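Local coordinates for protein xyloglucan-specific endo-beta-1,4-glucanase BoGH9A (Bacteroides ovatus, PDB 6DHT) that hydrolyses internal 1,4-beta-glucosidic linkages in the backbone of xyloglucan, releasing xyloglucan oligosaccharides, as a family 9 glycoside hydrolase from a gut symbiont, at residues 126-131 with 203-208; 112-117 with 511-516. All coordinates share one frame; numbering follows the deposited sequence.

Contact 1: residues 126-131 with 203-208; sequences EQYAGQ and NIPESN. With CA (calcium ion), chain D.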
loop_
_atom_site.group_PDB
_atom_site.type_symbol
_atom_site.label_atom_id
_atom_site.label_comp_id
_atom_site.label_asym_id
_atom_site.label_seq_id
_atom_site.Cartn_x
_atom_site.Cartn_y
_atom_site.Cartn_z
ATOM N N GLU A 126 18.494 4.381 17.009
ATOM C CA GLU A 126 18.388 2.981 17.400
ATOM C C GLU A 126 17.217 2.691 18.338
ATOM O O GLU A 126 16.605 1.642 18.280
ATOM C CB GLU A 126 19.702 2.508 18.036
ATOM C CG GLU A 126 19.684 1.058 18.498
ATOM C CD GLU A 126 21.076 0.463 18.634
ATOM O OE1 GLU A 126 22.062 1.234 18.671
ATOM O OE2 GLU A 126 21.183 -0.780 18.695
ATOM N N GLN A 127 16.912 3.643 19.202
ATOM C CA GLN A 127 15.777 3.534 20.095
ATOM C C GLN A 127 14.504 3.089 19.360
ATOM O O GLN A 127 13.763 2.262 19.845
ATOM C CB GLN A 127 15.528 4.897 20.760
ATOM C CG GLN A 127 14.547 4.845 21.886
ATOM C CD GLN A 127 14.107 6.225 22.330
ATOM O OE1 GLN A 127 14.872 7.194 22.255
ATOM N NE2 GLN A 127 12.860 6.326 22.783
ATOM N N TYR A 128 14.267 3.669 18.189
ATOM C CA TYR A 128 13.074 3.373 17.401
ATOM C C TYR A 128 13.384 2.378 16.279
ATOM O O TYR A 128 12.511 1.584 15.894
ATOM C CB TYR A 128 12.544 4.649 16.784
ATOM C CG TYR A 128 12.453 5.775 17.790
ATOM C CD1 TYR A 128 11.493 5.744 18.789
ATOM C CD2 TYR A 128 13.342 6.850 17.753
ATOM C CE1 TYR A 128 11.411 6.755 19.719
ATOM C CE2 TYR A 128 13.252 7.877 18.685
ATOM C CZ TYR A 128 12.290 7.809 19.655
ATOM O OH TYR A 128 12.179 8.811 20.593
ATOM N N ALA A 129 14.634 2.395 15.799
ATOM C CA ALA A 129 15.009 1.721 14.554
ATOM C C ALA A 129 15.566 0.333 14.753
ATOM O O ALA A 129 15.601 -0.456 13.814
ATOM C CB ALA A 129 16.017 2.567 13.793
ATOM N N GLY A 130 16.022 0.021 15.959
ATOM C CA GLY A 130 16.718 -1.244 16.161
ATOM C C GLY A 130 18.057 -1.236 15.434
ATOM O O GLY A 130 18.721 -0.197 15.344
ATOM N N GLN A 131 18.459 -2.377 14.888
ATOM C CA GLN A 131 19.781 -2.447 14.270
ATOM C C GLN A 131 19.895 -1.616 12.989
ATOM O O GLN A 131 21.002 -1.324 12.543
ATOM C CB GLN A 131 20.190 -3.894 13.989
ATOM C CG GLN A 131 19.348 -4.607 12.969
ATOM C CD GLN A 131 19.832 -6.033 12.728
ATOM O OE1 GLN A 131 21.026 -6.307 12.759
ATOM N NE2 GLN A 131 18.903 -6.945 12.513
ATOM N N ASN A 203 6.344 2.303 18.171
ATOM C CA ASN A 203 7.655 2.751 18.615
ATOM C C ASN A 203 8.359 3.625 17.585
ATOM O O ASN A 203 9.436 3.298 17.081
ATOM C CB ASN A 203 8.531 1.568 19.040
ATOM C CG ASN A 203 9.844 2.018 19.656
ATOM O OD1 ASN A 203 9.923 3.076 20.274
ATOM N ND2 ASN A 203 10.885 1.234 19.463
ATOM N N ILE A 204 7.702 4.731 17.257
ATOM C CA ILE A 204 8.281 5.820 16.488
ATOM C C ILE A 204 8.470 7.007 17.441
ATOM O O ILE A 204 7.955 6.991 18.555
ATOM C CB ILE A 204 7.393 6.218 15.285
ATOM C CG1 ILE A 204 5.945 6.493 15.720
ATOM C CG2 ILE A 204 7.432 5.128 14.229
ATOM C CD1 ILE A 204 5.077 7.096 14.642
ATOM N N PRO A 205 9.210 8.037 17.023
ATOM C CA PRO A 205 9.456 9.156 17.939
ATOM C C PRO A 205 8.164 9.782 18.474
ATOM O O PRO A 205 8.154 10.341 19.579
ATOM C CB PRO A 205 10.267 10.131 17.085
ATOM C CG PRO A 205 10.971 9.249 16.113
ATOM C CD PRO A 205 9.980 8.177 15.781
ATOM N N GLU A 206 7.083 9.642 17.715
ATOM C CA GLU A 206 5.814 10.279 18.046
ATOM C C GLU A 206 4.870 9.335 18.806
ATOM O O GLU A 206 3.681 9.645 18.968
ATOM C CB GLU A 206 5.138 10.828 16.779
ATOM C CG GLU A 206 6.034 11.773 15.941
ATOM C CD GLU A 206 7.076 11.066 15.065
ATOM O OE1 GLU A 206 7.053 9.819 14.936
ATOM O OE2 GLU A 206 7.933 11.792 14.483
ATOM N N SER A 207 5.384 8.203 19.274
ATOM C CA SER A 207 4.537 7.212 19.934
ATOM C C SER A 207 4.016 7.645 21.304
ATOM O O SER A 207 3.078 7.042 21.810
ATOM C CB SER A 207 5.224 5.857 20.071
ATOM O OG SER A 207 5.318 5.203 18.804
ATOM N N ASN A 208 4.596 8.687 21.892
ATOM C CA ASN A 208 4.144 9.114 23.226
ATOM C C ASN A 208 3.391 10.435 23.232
ATOM O O ASN A 208 3.153 11.006 24.297
ATOM C CB ASN A 208 5.317 9.135 24.209
ATOM C CG ASN A 208 5.856 7.738 24.493
ATOM O OD1 ASN A 208 7.063 7.507 24.450
ATOM N ND2 ASN A 208 4.957 6.792 24.757
HETATM CA CA CA D . 1.435 9.213 18.394
HETATM O O HOH W 1 11.350 3.823 22.359
HETATM O O HOH W 2 0.819 8.391 20.522
#

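Contact 2: residues 112-117 with 511-516; sequences LKSFYY and PGFLVG. With EDO (1,2-ethanediol), chain G.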
loop_
_atom_site.group_PDB
_atom_site.type_symbol
_atom_site.label_atom_id
_atom_site.label_comp_id
_atom_site.label_asym_id
_atom_site.label_seq_id
_atom_site.Cartn_x
_atom_site.Cartn_y
_atom_site.Cartn_z
ATOM N N LEU A 112 3.425 -0.411 8.627
ATOM C CA LEU A 112 3.378 1.008 8.912
ATOM C C LEU A 112 4.741 1.552 9.314
ATOM O O LEU A 112 5.122 2.659 8.882
ATOM C CB LEU A 112 2.341 1.251 10.012
ATOM C CG LEU A 112 2.133 2.706 10.408
ATOM C CD1 LEU A 112 1.752 3.597 9.234
ATOM C CD2 LEU A 112 1.059 2.773 11.479
ATOM N N LYS A 113 5.480 0.792 10.101
ATOM C CA LYS A 113 6.785 1.221 10.575
ATOM C C LYS A 113 7.787 1.341 9.421
ATOM O O LYS A 113 8.782 2.066 9.537
ATOM C CB LYS A 113 7.272 0.243 11.643
ATOM C CG LYS A 113 8.554 0.574 12.359
ATOM C CD LYS A 113 8.538 1.906 13.078
ATOM C CE LYS A 113 9.802 2.058 13.942
ATOM N NZ LYS A 113 9.855 1.142 15.115
ATOM N N SER A 114 7.541 0.651 8.307
ATOM C CA SER A 114 8.415 0.776 7.143
ATOM C C SER A 114 8.536 2.227 6.690
ATOM O O SER A 114 9.605 2.647 6.208
ATOM C CB SER A 114 7.890 -0.079 5.986
ATOM O OG SER A 114 6.741 0.486 5.361
ATOM N N PHE A 115 7.458 2.998 6.830
ATOM C CA PHE A 115 7.453 4.391 6.428
ATOM C C PHE A 115 8.436 5.217 7.267
ATOM O O PHE A 115 9.111 6.120 6.745
ATOM C CB PHE A 115 6.042 4.971 6.519
ATOM C CG PHE A 115 5.117 4.436 5.462
ATOM C CD1 PHE A 115 4.434 3.241 5.643
ATOM C CD2 PHE A 115 4.948 5.131 4.261
ATOM C CE1 PHE A 115 3.617 2.734 4.627
ATOM C CE2 PHE A 115 4.126 4.631 3.269
ATOM C CZ PHE A 115 3.477 3.426 3.452
ATOM N N TYR A 116 8.521 4.900 8.559
ATOM C CA TYR A 116 9.496 5.534 9.434
ATOM C C TYR A 116 10.926 5.334 8.900
ATOM O O TYR A 116 11.703 6.279 8.812
ATOM C CB TYR A 116 9.340 5.046 10.881
ATOM C CG TYR A 116 10.556 5.366 11.728
ATOM C CD1 TYR A 116 10.743 6.630 12.277
ATOM C CD2 TYR A 116 11.519 4.400 11.967
ATOM C CE1 TYR A 116 11.871 6.915 13.029
ATOM C CE2 TYR A 116 12.639 4.680 12.727
ATOM C CZ TYR A 116 12.802 5.939 13.261
ATOM O OH TYR A 116 13.919 6.243 14.017
ATOM N N TYR A 117 11.253 4.106 8.486
ATOM C CA TYR A 117 12.564 3.842 7.928
ATOM C C TYR A 117 12.814 4.630 6.626
ATOM O O TYR A 117 13.962 4.952 6.296
ATOM C CB TYR A 117 12.754 2.350 7.692
ATOM C CG TYR A 117 12.895 1.559 8.966
ATOM C CD1 TYR A 117 14.069 1.621 9.718
ATOM C CD2 TYR A 117 11.880 0.718 9.405
ATOM C CE1 TYR A 117 14.220 0.877 10.860
ATOM C CE2 TYR A 117 12.019 -0.006 10.559
ATOM C CZ TYR A 117 13.203 0.076 11.281
ATOM O OH TYR A 117 13.321 -0.686 12.429
ATOM N N PRO A 511 12.904 -4.343 7.855
ATOM C CA PRO A 511 11.688 -5.165 7.856
ATOM C C PRO A 511 10.418 -4.387 7.477
ATOM O O PRO A 511 10.365 -3.168 7.550
ATOM C CB PRO A 511 11.576 -5.625 9.324
ATOM C CG PRO A 511 12.195 -4.510 10.091
ATOM C CD PRO A 511 13.365 -4.035 9.220
ATOM N N GLY A 512 9.410 -5.145 7.048
ATOM C CA GLY A 512 8.065 -4.627 6.832
ATOM C C GLY A 512 7.695 -4.269 5.408
ATOM O O GLY A 512 6.576 -3.792 5.194
ATOM N N PHE A 513 8.586 -4.482 4.437
ATOM C CA PHE A 513 8.325 -4.102 3.055
ATOM C C PHE A 513 7.778 -5.229 2.211
ATOM O O PHE A 513 8.361 -6.295 2.160
ATOM C CB PHE A 513 9.611 -3.598 2.396
ATOM C CG PHE A 513 10.094 -2.280 2.939
ATOM C CD1 PHE A 513 10.882 -2.220 4.063
ATOM C CD2 PHE A 513 9.762 -1.096 2.311
ATOM C CE1 PHE A 513 11.310 -0.957 4.569
ATOM C CE2 PHE A 513 10.193 0.156 2.793
ATOM C CZ PHE A 513 10.982 0.211 3.912
ATOM N N LEU A 514 6.671 -4.969 1.515
ATOM C CA LEU A 514 6.108 -5.868 0.526
ATOM C C LEU A 514 6.871 -5.707 -0.781
ATOM O O LEU A 514 6.894 -4.612 -1.363
ATOM C CB LEU A 514 4.638 -5.522 0.279
ATOM C CG LEU A 514 3.927 -6.395 -0.765
ATOM C CD1 LEU A 514 3.985 -7.867 -0.451
ATOM C CD2 LEU A 514 2.476 -5.944 -0.842
ATOM N N VAL A 515 7.490 -6.772 -1.251
ATOM C CA VAL A 515 8.171 -6.663 -2.536
ATOM C C VAL A 515 7.168 -6.786 -3.686
ATOM O O VAL A 515 6.070 -7.305 -3.517
ATOM C CB VAL A 515 9.337 -7.703 -2.684
ATOM C CG1 VAL A 515 10.353 -7.499 -1.581
ATOM C CG2 VAL A 515 8.815 -9.128 -2.668
ATOM N N GLY A 516 7.534 -6.312 -4.871
ATOM C CA GLY A 516 6.593 -6.237 -5.979
ATOM C C GLY A 516 5.995 -7.573 -6.394
ATOM O O GLY A 516 4.809 -7.675 -6.694
HETATM C C1 EDO G . 7.677 -2.040 15.862
HETATM O O1 EDO G . 9.044 -1.813 15.476
HETATM C C2 EDO G . 6.796 -2.095 14.616
HETATM O O2 EDO G . 7.164 -3.202 13.766
#

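Contact 1: residues 126-131 with 203-208
At the surface of the glycoside hydrolase family 9 domain, a type I beta turn running from I204 to S207 on the way into a calcium site receives the aromatic ring of Y128 from the short helix 126-129. P205, the second residue of the turn, lies over one face of that ring: its CA stands 3.8 Å from the centroid of the Y128 ring in a CH-pi contact, 25° off the ring normal. The pyrrolidine follows the same face, with P205 CG 3.7 Å from Y128 CE2. With its CG anti to the carbonyl carbon and beside the backbone N, Y128 places the ring between P205 on one face and CB of its own neighbour Q127 on the other. N203 reaches the ring differently, at the edge, where its OD1 lies 3.4 Å from Y128 CD1; the amide and ring planes are 53° apart. Were the ring cut back to an alanine here, P205 would probably lose the surface it lies on, and the N203 amide the aromatic edge that flanks it. The same amide also grips the helix backbone. N203 ND2 donates to Q127 O over 3.1 Å, with an N-H...O angle of 159°, meeting a lone pair in the carbonyl plane. Water 1 bridges the two side chains, accepting from Q127 NE2 and donating to N203 OD1. On the far side of the turn, E206 binds the calcium ion through its backbone O, alongside N209, T211, D213 and D216, while its carboxylate forms a salt bridge with R119. S207 braces the start of the turn: its OG accepts from I204 N at 2.9 Å.

Contact 2: residues 112-117 with 511-516
S114 meets F513 face-on: CB of the serine sits over one face of the phenyl ring, 3.8 Å from the centroid of the F513 ring and only 14° off its normal, a CH-pi contact displaced toward the rim. CZ of F513 also comes within 3.6 Å of S114 O, so the end of the ring touches both the side chain and the backbone of the helix. F513 turns CG anti to the carbonyl carbon, chi1 -69°, which brings the ring back to the helix. No hydrogen bond joins the segments. Next to this pair, G512 makes the closest backbone approach, its CA 5.4 Å from S114 CA; no side chain stands between its backbone and S114 CB, and its backbone angles alone require glycine. One turn along the helix, Y117 CE2 meets P511 CD more loosely, at 4.5 Å.

Polar bonds beyond the interface hold these groups in place. In one of its two conformers S114 OG bonds to A111 O, Y117 OH bonds to A129 O, and the backbone around F513 is held by T486 and by the side-chain amide of N554. The F513 side chain lies about 9 Å from that of E548, the predicted proton donor. In the (alpha/alpha)6 barrel of family 9, this ties helix 105-117 to the loop between helices 499-503 and 544-547, on the side of the predicted active-site residues, with N554 of helix 551-567 packed against F513 and F115.

In the fold
From the N terminus, the chain passes through the antiparallel sheets of the Ig-like domain and enters helix 105-117, which supplies the first half of contact 2. The next helix, 126-129, opens contact 1, whose loop closes 72 residues later, between helices 194-199 and 213-226. Contact 2 closes its much wider loop only at 511-516, so contact 1 is nested wholly inside it. The two also touch, their centres 14 Å apart: K113 NZ probably bonds to Y128 O at 2.8 Å, and Y116 packs on Y128 and P205. Helix 105-117 therefore links the calcium-binding surface turn to the buried loop near the predicted catalytic residues.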